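Local coordinates for putative oxidoreductase with NAD(P)-binding Rossmann-fold domain (Clostridium difficile, PDB 3UUW), which probably acts as an NAD(P)-dependent oxidoreductase of the GFO/IDH/MocA family, pairing a nucleotide-binding Rossmann domain with a C-terminal domain, at residues G10-G15 and D58-L63; S101-G106 and A296-E301; N119-F124 and P286-E291. All coordinates share one frame; numbering follows the deposited sequence.

Contact 1: G10-G15 and D58-L63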
ATOM      1  N   GLY A  10     -27.615  -1.657  33.460  1.00 18.43           N
ATOM      2  CA  GLY A  10     -28.703  -1.147  32.648  1.00 18.05           C
ATOM      3  C   GLY A  10     -28.110  -0.200  31.630  1.00 18.74           C
ATOM      4  O   GLY A  10     -27.001   0.315  31.813  1.00 18.52           O
ATOM      5  N   MET A  11     -28.865   0.071  30.581  1.00 17.41           N
ATOM      6  CA  MET A  11     -28.459   1.018  29.561  1.00 17.86           C
ATOM      7  C   MET A  11     -29.516   2.094  29.427  1.00 17.91           C
ATOM      8  O   MET A  11     -30.706   1.785  29.380  1.00 19.30           O
ATOM      9  CB  MET A  11     -28.266   0.321  28.202  1.00 18.19           C
ATOM     10  CG  MET A  11     -27.756   1.244  27.118  1.00 15.62           C
ATOM     11  SD  MET A  11     -27.315   0.348  25.605  1.00 21.19           S
ATOM     12  CE  MET A  11     -25.852  -0.516  26.123  1.00 21.44           C
ATOM     13  N   ILE A  12     -29.075   3.355  29.356  1.00 17.50           N
ATOM     14  CA  ILE A  12     -29.966   4.476  29.107  1.00 17.48           C
ATOM     15  C   ILE A  12     -29.527   5.179  27.832  1.00 18.96           C
ATOM     16  O   ILE A  12     -28.369   5.601  27.705  1.00 18.61           O
ATOM     17  CB  ILE A  12     -29.995   5.465  30.314  1.00 17.08           C
ATOM     18  CG1 ILE A  12     -30.671   4.797  31.514  1.00 17.68           C
ATOM     19  CG2 ILE A  12     -30.694   6.746  29.961  1.00 19.26           C
ATOM     20  CD1 ILE A  12     -30.573   5.595  32.824  1.00 19.82           C
ATOM     21  N   GLY A  13     -30.471   5.338  26.899  1.00 20.47           N
ATOM     22  CA  GLY A  13     -30.198   5.953  25.604  1.00 22.75           C
ATOM     23  C   GLY A  13     -29.905   4.842  24.621  1.00 24.01           C
ATOM     24  O   GLY A  13     -28.882   4.161  24.725  1.00 25.59           O
ATOM     25  N   LEU A  14     -30.830   4.590  23.709  1.00 23.49           N
ATOM     26  CA  LEU A  14     -30.675   3.520  22.741  1.00 22.92           C
ATOM     27  C   LEU A  14     -30.618   4.080  21.318  1.00 25.65           C
ATOM     28  O   LEU A  14     -31.171   3.487  20.389  1.00 29.94           O
ATOM     29  CB  LEU A  14     -31.785   2.504  22.894  1.00 22.93           C
ATOM     30  CG  LEU A  14     -31.918   1.850  24.273  1.00 22.63           C
ATOM     31  CD1 LEU A  14     -33.186   1.007  24.350  1.00 24.29           C
ATOM     32  CD2 LEU A  14     -30.674   1.016  24.578  1.00 23.84           C
ATOM     33  N   GLY A  15     -29.885   5.182  21.173  1.00 24.80           N
ATOM     34  CA  GLY A  15     -29.684   5.865  19.893  1.00 26.74           C
ATOM     35  C   GLY A  15     -28.667   5.180  18.987  1.00 26.13           C
ATOM     36  O   GLY A  15     -28.270   4.045  19.222  1.00 22.42           O
ATOM     37  N   ASP A  58     -39.609   1.878  32.030  1.00 27.78           N
ATOM     38  CA  ASP A  58     -40.378   3.063  31.658  1.00 29.89           C
ATOM     39  C   ASP A  58     -39.755   4.384  32.103  1.00 27.68           C
ATOM     40  O   ASP A  58     -40.254   5.437  31.744  1.00 28.84           O
ATOM     41  CB  ASP A  58     -41.823   2.955  32.143  1.00 32.97           C
ATOM     42  CG  ASP A  58     -41.938   2.834  33.644  1.00 37.92           C
ATOM     43  OD1 ASP A  58     -40.996   3.232  34.360  1.00 45.48           O
ATOM     44  OD2 ASP A  58     -42.990   2.332  34.108  1.00 46.64           O
ATOM     45  N   SER A  59     -38.667   4.325  32.868  1.00 25.82           N
ATOM     46  CA  SER A  59     -37.986   5.544  33.305  1.00 25.05           C
ATOM     47  C   SER A  59     -36.555   5.288  33.743  1.00 24.21           C
ATOM     48  O   SER A  59     -36.177   4.163  34.052  1.00 23.22           O
ATOM     49  CB  SER A  59     -38.734   6.196  34.477  1.00 26.06           C
ATOM     50  OG  SER A  59     -38.629   5.412  35.653  1.00 26.15           O
ATOM     51  N   ILE A  60     -35.778   6.368  33.759  1.00 24.01           N
ATOM     52  CA  ILE A  60     -34.410   6.350  34.244  1.00 23.13           C
ATOM     53  C   ILE A  60     -34.383   5.867  35.680  1.00 22.48           C
ATOM     54  O   ILE A  60     -33.552   5.043  36.052  1.00 23.50           O
ATOM     55  CB  ILE A  60     -33.795   7.777  34.202  1.00 23.78           C
ATOM     56  CG1 ILE A  60     -33.530   8.191  32.768  1.00 24.52           C
ATOM     57  CG2 ILE A  60     -32.484   7.838  35.021  1.00 26.20           C
ATOM     58  CD1 ILE A  60     -33.420   9.716  32.576  1.00 29.71           C
ATOM     59  N   GLU A  61     -35.304   6.380  36.491  1.00 23.65           N
ATOM     60  CA  GLU A  61     -35.312   6.047  37.908  1.00 24.73           C
ATOM     61  C   GLU A  61     -35.639   4.588  38.186  1.00 25.35           C
ATOM     62  O   GLU A  61     -34.948   3.954  38.969  1.00 26.06           O
ATOM     63  CB  GLU A  61     -36.248   6.969  38.687  1.00 26.83           C
ATOM     64  CG  GLU A  61     -35.808   8.417  38.717  1.00 28.22           C
ATOM     65  CD  GLU A  61     -36.173   9.227  37.470  1.00 32.06           C
ATOM     66  OE1 GLU A  61     -36.870   8.705  36.562  1.00 28.22           O
ATOM     67  OE2 GLU A  61     -35.758  10.414  37.417  1.00 33.79           O
ATOM     68  N   SER A  62     -36.666   4.048  37.539  1.00 25.49           N
ATOM     69  CA  SER A  62     -37.040   2.654  37.769  1.00 26.60           C
ATOM     70  C   SER A  62     -35.930   1.693  37.364  1.00 24.88           C
ATOM     71  O   SER A  62     -35.727   0.667  38.007  1.00 26.07           O
ATOM     72  CB  SER A  62     -38.340   2.293  37.051  1.00 27.90           C
ATOM     73  OG  SER A  62     -38.227   2.433  35.656  1.00 29.69           O
ATOM     74  N   LEU A  63     -35.218   2.011  36.288  1.00 23.20           N
ATOM     75  CA  LEU A  63     -34.126   1.148  35.858  1.00 21.78           C
ATOM     76  C   LEU A  63     -32.958   1.238  36.843  1.00 21.23           C
ATOM     77  O   LEU A  63     -32.416   0.215  37.269  1.00 22.48           O
ATOM     78  CB  LEU A  63     -33.658   1.520  34.453  1.00 21.41           C
ATOM     79  CG  LEU A  63     -32.449   0.759  33.890  1.00 19.74           C
ATOM     80  CD1 LEU A  63     -32.701  -0.780  33.836  1.00 21.64           C
ATOM     81  CD2 LEU A  63     -32.098   1.313  32.512  1.00 20.87           C
TER

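Contact 2: S101-G106 and A296-E301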
ATOM      1  N   SER A 101     -22.014  19.251  29.403  1.00 21.39           N
ATOM      2  CA  SER A 101     -21.917  20.369  28.473  1.00 22.64           C
ATOM      3  C   SER A 101     -20.762  21.330  28.790  1.00 21.80           C
ATOM      4  O   SER A 101     -20.160  21.936  27.881  1.00 22.16           O
ATOM      5  CB  SER A 101     -23.245  21.127  28.453  1.00 24.39           C
ATOM      6  OG  SER A 101     -24.292  20.266  28.033  1.00 28.52           O
ATOM      7  N   THR A 102     -20.485  21.522  30.074  1.00 20.37           N
ATOM      8  CA  THR A 102     -19.390  22.380  30.508  1.00 19.86           C
ATOM      9  C   THR A 102     -18.458  21.625  31.454  1.00 18.60           C
ATOM     10  O   THR A 102     -18.854  20.671  32.084  1.00 17.71           O
ATOM     11  CB  THR A 102     -19.891  23.654  31.253  1.00 21.10           C
ATOM     12  OG1 THR A 102     -20.365  23.313  32.564  1.00 22.21           O
ATOM     13  CG2 THR A 102     -20.995  24.383  30.468  1.00 23.79           C
ATOM     14  N   VAL A 103     -17.206  22.053  31.522  1.00 18.31           N
ATOM     15  CA  VAL A 103     -16.248  21.446  32.454  1.00 17.48           C
ATOM     16  C   VAL A 103     -16.707  21.647  33.911  1.00 18.25           C
ATOM     17  O   VAL A 103     -16.590  20.751  34.731  1.00 18.17           O
ATOM     18  CB  VAL A 103     -14.854  22.019  32.251  1.00 17.45           C
ATOM     19  CG1 VAL A 103     -13.923  21.572  33.377  1.00 17.28           C
ATOM     20  CG2 VAL A 103     -14.303  21.587  30.879  1.00 18.16           C
ATOM     21  N   SER A 104     -17.247  22.830  34.204  1.00 20.76           N
ATOM     22  CA  SER A 104     -17.720  23.138  35.552  1.00 21.21           C
ATOM     23  C   SER A 104     -18.761  22.108  36.003  1.00 20.10           C
ATOM     24  O   SER A 104     -18.682  21.574  37.110  1.00 19.63           O
ATOM     25  CB  SER A 104     -18.295  24.552  35.581  1.00 23.93           C
ATOM     26  OG  SER A 104     -18.459  24.979  36.900  1.00 27.10           O
ATOM     27  N   GLN A 105     -19.726  21.811  35.129  1.00 19.59           N
ATOM     28  CA  GLN A 105     -20.708  20.763  35.421  1.00 19.15           C
ATOM     29  C   GLN A 105     -20.013  19.426  35.640  1.00 19.03           C
ATOM     30  O   GLN A 105     -20.346  18.688  36.570  1.00 16.96           O
ATOM     31  CB  GLN A 105     -21.708  20.638  34.279  1.00 19.81           C
ATOM     32  CG  GLN A 105     -22.711  21.769  34.243  1.00 22.71           C
ATOM     33  CD  GLN A 105     -23.538  21.753  32.995  1.00 24.27           C
ATOM     34  OE1 GLN A 105     -23.316  20.949  32.093  1.00 25.78           O
ATOM     35  NE2 GLN A 105     -24.487  22.664  32.923  1.00 30.54           N
ATOM     36  N   GLY A 106     -19.060  19.091  34.769  1.00 17.98           N
ATOM     37  CA  GLY A 106     -18.284  17.880  34.943  1.00 16.47           C
ATOM     38  C   GLY A 106     -17.584  17.780  36.303  1.00 15.78           C
ATOM     39  O   GLY A 106     -17.608  16.732  36.955  1.00 15.25           O
ATOM     40  N   ALA A 296      -9.132  17.107  28.385  1.00 16.98           N
ATOM     41  CA  ALA A 296      -9.217  17.473  26.974  1.00 15.49           C
ATOM     42  C   ALA A 296     -10.300  18.559  26.786  1.00 16.99           C
ATOM     43  O   ALA A 296     -10.107  19.558  26.066  1.00 17.42           O
ATOM     44  CB  ALA A 296      -9.526  16.248  26.107  1.00 15.05           C
ATOM     45  N   GLN A 297     -11.434  18.384  27.458  1.00 16.19           N
ATOM     46  CA  GLN A 297     -12.518  19.357  27.358  1.00 16.70           C
ATOM     47  C   GLN A 297     -12.114  20.740  27.881  1.00 16.09           C
ATOM     48  O   GLN A 297     -12.477  21.758  27.297  1.00 18.31           O
ATOM     49  CB  GLN A 297     -13.749  18.858  28.090  1.00 16.56           C
ATOM     50  CG  GLN A 297     -15.001  19.665  27.785  1.00 17.43           C
ATOM     51  CD  GLN A 297     -16.209  19.120  28.510  1.00 17.98           C
ATOM     52  OE1 GLN A 297     -16.104  18.141  29.259  1.00 17.36           O
ATOM     53  NE2 GLN A 297     -17.358  19.766  28.314  1.00 17.98           N
ATOM     54  N   ARG A 298     -11.335  20.745  28.953  1.00 16.75           N
ATOM     55  CA  ARG A 298     -10.829  21.973  29.543  1.00 17.27           C
ATOM     56  C   ARG A 298      -9.963  22.708  28.526  1.00 18.38           C
ATOM     57  O   ARG A 298     -10.091  23.919  28.361  1.00 19.77           O
ATOM     58  CB  ARG A 298     -10.039  21.655  30.820  1.00 16.84           C
ATOM     59  CG  ARG A 298      -9.672  22.841  31.624  1.00 19.40           C
ATOM     60  CD  ARG A 298      -8.722  22.453  32.773  1.00 23.39           C
ATOM     61  NE  ARG A 298      -9.340  21.534  33.724  1.00 22.10           N
ATOM     62  CZ  ARG A 298     -10.273  21.867  34.621  1.00 23.08           C
ATOM     63  NH1 ARG A 298     -10.724  23.116  34.715  1.00 24.35           N
ATOM     64  NH2 ARG A 298     -10.752  20.937  35.441  1.00 24.30           N
ATOM     65  N   LEU A 299      -9.117  21.979  27.807  1.00 18.33           N
ATOM     66  CA  LEU A 299      -8.271  22.600  26.820  1.00 19.34           C
ATOM     67  C   LEU A 299      -9.126  23.172  25.702  1.00 18.55           C
ATOM     68  O   LEU A 299      -8.894  24.290  25.236  1.00 20.72           O
ATOM     69  CB  LEU A 299      -7.251  21.592  26.287  1.00 19.92           C
ATOM     70  CG  LEU A 299      -6.237  22.080  25.261  1.00 22.43           C
ATOM     71  CD1 LEU A 299      -5.607  23.379  25.724  1.00 25.72           C
ATOM     72  CD2 LEU A 299      -5.184  20.996  25.057  1.00 24.14           C
ATOM     73  N   LEU A 300     -10.150  22.431  25.292  1.00 18.40           N
ATOM     74  CA  LEU A 300     -11.063  22.911  24.242  1.00 18.62           C
ATOM     75  C   LEU A 300     -11.871  24.146  24.643  1.00 20.93           C
ATOM     76  O   LEU A 300     -12.110  25.023  23.811  1.00 21.30           O
ATOM     77  CB  LEU A 300     -11.995  21.793  23.780  1.00 19.07           C
ATOM     78  CG  LEU A 300     -11.294  20.663  23.018  1.00 22.12           C
ATOM     79  CD1 LEU A 300     -12.247  19.518  22.739  1.00 24.80           C
ATOM     80  CD2 LEU A 300     -10.696  21.202  21.726  1.00 24.17           C
ATOM     81  N   GLU A 301     -12.278  24.229  25.908  1.00 20.65           N
ATOM     82  CA  GLU A 301     -12.986  25.414  26.393  1.00 22.27           C
ATOM     83  C   GLU A 301     -12.085  26.644  26.316  1.00 23.82           C
ATOM     84  O   GLU A 301     -12.529  27.729  25.958  1.00 24.64           O
ATOM     85  CB  GLU A 301     -13.527  25.194  27.821  1.00 21.83           C
ATOM     86  CG  GLU A 301     -14.763  24.318  27.862  1.00 22.05           C
ATOM     87  CD  GLU A 301     -15.547  24.394  29.198  1.00 26.34           C
ATOM     88  OE1 GLU A 301     -15.144  25.125  30.135  1.00 27.33           O
ATOM     89  OE2 GLU A 301     -16.593  23.730  29.291  1.00 24.86           O
TER
HETATM   90  O   HOH W   1     -17.538  22.474  27.114  1.00 23.46           O
HETATM   91  O   HOH W   2     -17.722  18.049  31.499  1.00 16.14           O
HETATM   92  O   HOH W   3     -16.783  25.226  32.483  1.00 21.48           O

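Contact 3: N119-F124 and P286-E291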
ATOM      1  N   ASN A 119     -17.798   5.036  40.451  1.00 17.45           N
ATOM      2  CA  ASN A 119     -16.988   5.333  39.290  1.00 16.87           C
ATOM      3  C   ASN A 119     -17.832   6.059  38.259  1.00 16.50           C
ATOM      4  O   ASN A 119     -18.962   5.633  37.942  1.00 18.82           O
ATOM      5  CB  ASN A 119     -16.435   4.053  38.658  1.00 16.12           C
ATOM      6  CG  ASN A 119     -15.403   3.371  39.529  1.00 19.85           C
ATOM      7  OD1 ASN A 119     -14.674   4.039  40.276  1.00 19.28           O
ATOM      8  ND2 ASN A 119     -15.326   2.035  39.434  1.00 21.33           N
ATOM      9  N   LEU A 120     -17.308   7.187  37.811  1.00 15.63           N
ATOM     10  CA  LEU A 120     -17.909   7.979  36.732  1.00 14.53           C
ATOM     11  C   LEU A 120     -16.834   7.995  35.668  1.00 16.55           C
ATOM     12  O   LEU A 120     -15.791   8.621  35.865  1.00 16.99           O
ATOM     13  CB  LEU A 120     -18.231   9.400  37.224  1.00 15.23           C
ATOM     14  CG  LEU A 120     -18.753  10.398  36.186  1.00 15.58           C
ATOM     15  CD1 LEU A 120     -20.002   9.893  35.510  1.00 18.63           C
ATOM     16  CD2 LEU A 120     -18.990  11.780  36.866  1.00 19.01           C
ATOM     17  N   MET A 121     -17.057   7.244  34.586  1.00 15.94           N
ATOM     18  CA  MET A 121     -16.068   7.085  33.519  1.00 15.49           C
ATOM     19  C   MET A 121     -16.584   7.655  32.205  1.00 15.94           C
ATOM     20  O   MET A 121     -17.739   7.411  31.829  1.00 17.34           O
ATOM     21  CB  MET A 121     -15.778   5.608  33.310  1.00 16.16           C
ATOM     22  CG  MET A 121     -14.611   5.306  32.405  1.00 15.19           C
ATOM     23  SD  MET A 121     -14.431   3.513  32.240  1.00 18.77           S
ATOM     24  CE  MET A 121     -12.886   3.452  31.307  1.00 18.42           C
ATOM     25  N   VAL A 122     -15.711   8.370  31.489  1.00 14.27           N
ATOM     26  CA  VAL A 122     -16.028   8.923  30.176  1.00 14.12           C
ATOM     27  C   VAL A 122     -15.415   8.028  29.107  1.00 13.38           C
ATOM     28  O   VAL A 122     -14.266   7.563  29.225  1.00 14.67           O
ATOM     29  CB  VAL A 122     -15.545  10.380  30.036  1.00 15.46           C
ATOM     30  CG1 VAL A 122     -15.746  10.884  28.622  1.00 16.28           C
ATOM     31  CG2 VAL A 122     -16.292  11.274  31.084  1.00 17.57           C
ATOM     32  N   GLY A 123     -16.199   7.798  28.050  1.00 14.94           N
ATOM     33  CA  GLY A 123     -15.865   6.842  27.009  1.00 14.84           C
ATOM     34  C   GLY A 123     -14.855   7.267  25.974  1.00 14.75           C
ATOM     35  O   GLY A 123     -15.177   7.395  24.753  1.00 17.38           O
ATOM     36  N   PHE A 124     -13.625   7.478  26.420  1.00 15.75           N
ATOM     37  CA  PHE A 124     -12.543   7.790  25.485  1.00 14.81           C
ATOM     38  C   PHE A 124     -11.991   6.471  24.980  1.00 14.68           C
ATOM     39  O   PHE A 124     -10.938   5.998  25.416  1.00 14.72           O
ATOM     40  CB  PHE A 124     -11.473   8.689  26.133  1.00 14.78           C
ATOM     41  CG  PHE A 124     -11.940  10.096  26.374  1.00 15.13           C
ATOM     42  CD1 PHE A 124     -12.240  10.933  25.301  1.00 16.81           C
ATOM     43  CD2 PHE A 124     -12.054  10.600  27.654  1.00 17.72           C
ATOM     44  CE1 PHE A 124     -12.677  12.196  25.517  1.00 17.80           C
ATOM     45  CE2 PHE A 124     -12.489  11.878  27.859  1.00 18.86           C
ATOM     46  CZ  PHE A 124     -12.791  12.675  26.790  1.00 19.58           C
ATOM     47  N   PRO A 286     -11.193   3.261  37.305  1.00 20.21           N
ATOM     48  CA  PRO A 286     -10.517   3.207  35.979  1.00 20.63           C
ATOM     49  C   PRO A 286      -9.562   4.383  35.812  1.00 20.66           C
ATOM     50  O   PRO A 286      -9.753   5.366  36.495  1.00 19.64           O
ATOM     51  CB  PRO A 286     -11.671   3.268  34.965  1.00 22.12           C
ATOM     52  CG  PRO A 286     -12.915   3.533  35.734  1.00 20.54           C
ATOM     53  CD  PRO A 286     -12.654   3.402  37.212  1.00 20.66           C
ATOM     54  N   ALA A 287      -8.553   4.316  34.914  1.00 20.72           N
ATOM     55  CA  ALA A 287      -7.586   5.444  34.799  1.00 21.87           C
ATOM     56  C   ALA A 287      -8.289   6.701  34.310  1.00 20.42           C
ATOM     57  O   ALA A 287      -7.923   7.826  34.718  1.00 22.57           O
ATOM     58  CB  ALA A 287      -6.379   5.104  33.907  1.00 20.91           C
ATOM     59  N   ILE A 288      -9.330   6.510  33.486  1.00 18.07           N
ATOM     60  CA  ILE A 288     -10.196   7.624  33.107  1.00 17.67           C
ATOM     61  C   ILE A 288     -11.107   7.933  34.303  1.00 17.15           C
ATOM     62  O   ILE A 288     -12.221   7.411  34.416  1.00 18.91           O
ATOM     63  CB  ILE A 288     -11.025   7.364  31.846  1.00 15.31           C
ATOM     64  CG1 ILE A 288     -10.113   6.980  30.658  1.00 19.48           C
ATOM     65  CG2 ILE A 288     -11.812   8.646  31.446  1.00 18.26           C
ATOM     66  CD1 ILE A 288     -10.864   6.440  29.419  1.00 17.83           C
ATOM     67  N   ASN A 289     -10.596   8.744  35.210  1.00 17.64           N
ATOM     68  CA  ASN A 289     -11.373   9.232  36.341  1.00 17.43           C
ATOM     69  C   ASN A 289     -10.880  10.612  36.689  1.00 17.47           C
ATOM     70  O   ASN A 289      -9.758  10.984  36.333  1.00 18.89           O
ATOM     71  CB  ASN A 289     -11.225   8.318  37.560  1.00 18.15           C
ATOM     72  CG  ASN A 289      -9.937   8.529  38.291  1.00 23.39           C
ATOM     73  OD1 ASN A 289      -9.793   9.475  39.077  1.00 28.34           O
ATOM     74  ND2 ASN A 289      -8.986   7.630  38.073  1.00 22.77           N
ATOM     75  N   GLY A 290     -11.721  11.379  37.365  1.00 16.93           N
ATOM     76  CA  GLY A 290     -11.322  12.693  37.818  1.00 18.13           C
ATOM     77  C   GLY A 290     -10.920  13.594  36.677  1.00 17.49           C
ATOM     78  O   GLY A 290     -11.627  13.693  35.683  1.00 17.39           O
ATOM     79  N   GLU A 291      -9.792  14.286  36.818  1.00 18.45           N
ATOM     80  CA  GLU A 291      -9.360  15.241  35.799  1.00 19.39           C
ATOM     81  C   GLU A 291      -9.176  14.589  34.439  1.00 17.17           C
ATOM     82  O   GLU A 291      -9.336  15.243  33.408  1.00 18.19           O
ATOM     83  CB  GLU A 291      -8.071  15.946  36.235  1.00 20.24           C
ATOM     84  CG  GLU A 291      -7.514  16.994  35.255  1.00 21.78           C
ATOM     85  CD  GLU A 291      -8.474  18.151  34.943  1.00 22.92           C
ATOM     86  OE1 GLU A 291      -9.424  18.416  35.736  1.00 24.49           O
ATOM     87  OE2 GLU A 291      -8.237  18.826  33.909  1.00 25.27           O
TER
HETATM   88  O   HOH W   4     -13.931   6.688  36.513  1.00 19.63           O
HETATM   89  O   HOH W   5     -14.516  10.511  37.471  1.00 21.28           O

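Contact 1: G10-G15 and D58-L63
Ile60 and Leu63, the residues that meet Ile12 here, come off a short helix whose first turn is tied by a hydrogen bond of 3.0 Å between Ser59 OG and Ser62 OG; either hydroxyl could be the donor. Ser59 is the N-cap of this helix, and its carbonyl O takes the backbone N-H of Leu63, whose side chain points toward the strand. Between the two segments themselves the contact is apolar. Ile12 CD1 presses on Ile60 from the strand side, with Ile60 CG2 nearest at 3.7 Å and Ile60 CG1 just behind it, and the two isoleucine chains cross at roughly a right angle. Ile12 gets there because its CG1 branch lies beside the backbone N (chi1 -68°) and then runs on extended to the methyl. Leu63 and Ile12 pass alongside each other in opposite directions, Leu63 CD2 coming within 3.9 Å of Ile12 CG1. The same methyl rests on strand backbone, 3.5 Å from Met11 O, while Leu63 CD1 lies 4.2 Å from Gly10 CA. With no side chain at Gly10, the leucine can settle directly on the main chain. Met11 points the other way, onto Ala18, Tyr22, Leu23 and Leu26 of helix 16-26, so the strand is packed on both faces. Beyond Ile12 the chain turns through Gly13 and Gly15, in a pattern consistent with the glycine-rich dinucleotide-binding turn of Rossmann folds, and Gly15 sits at the N-cap position of helix 16-26. Strand 8-12 itself runs between strands 33-38 and 69-72 of the parallel sheet, with backbone hydrogen bonds to both. Helix 60-64 lies against the sheet beside helix 79-88, whose Leu86 touches both Ile12 and Ile60, and Phe38 of strand 33-38 also packs on Ile60.

Contact 2: S101-G106 and A296-E301
Val103 meets Glu301 with both its backbone and its side chain. Val103 N donates to Glu301 OE2 at 2.9 Å, with an N-H...O angle of 157°, reaching the oxygen from above the carboxylate plane, 39° out of it. Val103 CG2 lies 3.5 Å from Glu301 CD and also touches the extended chain of Gln297 at CG. The other branch, CG1, is anti to the backbone N (chi1 170°) and sits over one face of the Arg298 guanidinium, 3.5 Å above its plane and toward the rim.

Two waters also bind the carboxylate. One donates to Glu301 OE2 and to Ser101 O while accepting from Gln297 NE2; another bridges Glu301 OE1 to Ser104 N at 2.9 and 3.0 Å. Farther out, Gln297 NE2 also bonds to Ala100 O, and Arg298 NH2 forms salt bridges with Glu107 and Glu291, holding the guanidinium beside the valine. Thr102 fixes the start of the helix by accepting from Gln105 N. The result is an N-capped helix start whose first N-H, that of Val103, is met directly by the Glu301 carboxylate and the next, that of Ser104, through a water, joining late helix 295-305 to helix 103-116 of the Rossmann fold.

Contact 3: N119-F124 and P286-E291
Met121 lies extended against two residues of the opposing loop, crossing Pro286 obliquely to meet its ring's rim at CG and CB, close to the ring plane, and running at about a right angle to Ile288. Its SD is 3.8 Å from Pro286 CG, and its terminal CE reaches 4.1 Å from Ile288 CD1; the anti chi1 (-170°) and straight chain beyond carry it that far. Next along the same rim, the carboxamide of Asn119 meets Pro286 CD, 3.6 Å from Asn119 CG, while its ND2 bonds to Ile284 O. Ile288 pushes its branches toward the chain leaving the strand: CG2 is 3.5 Å from Val122 O and comes to the edge of the Phe124 ring near its plane, and CD1 touches Phe124 CB.

The loop keeps its shape through Asn289 ND2, which donates to Pro286 O at 2.9 Å in the carbonyl plane, and an inverse gamma turn at Ile288. Across the contact the polar link is water. Leu120 O accepts from one water that receives Gly290 N-H and, weakly, from a second that also donates to Ile288 O. The side-chain fit is largely apolar, while water supplies the hydrogen bonding between strand 120-122 and the loop.

In the fold
Contact 1 comes first along the chain and closes before the other two open; the segments of contact 3 both fall between those of contact 2. Contacts 1 and 3 reach the same parallel sheet, on strands 8-12 and 120-122, with centres 21 Å apart. Contact 2 lies 25 Å from contact 1, centre to centre, but only 14 Å from contact 3, and those two touch through the salt bridge of Arg298 NH2 with Glu291 OE1. Helix 103-116 leads directly into strand 120-122, so the late chain, in loop 286-291 and helix 295-305, returns to consecutive elements of the Rossmann fold. Contact 1 packs helix 60-64 on strand 8-12 just before the probable nucleotide-binding turn.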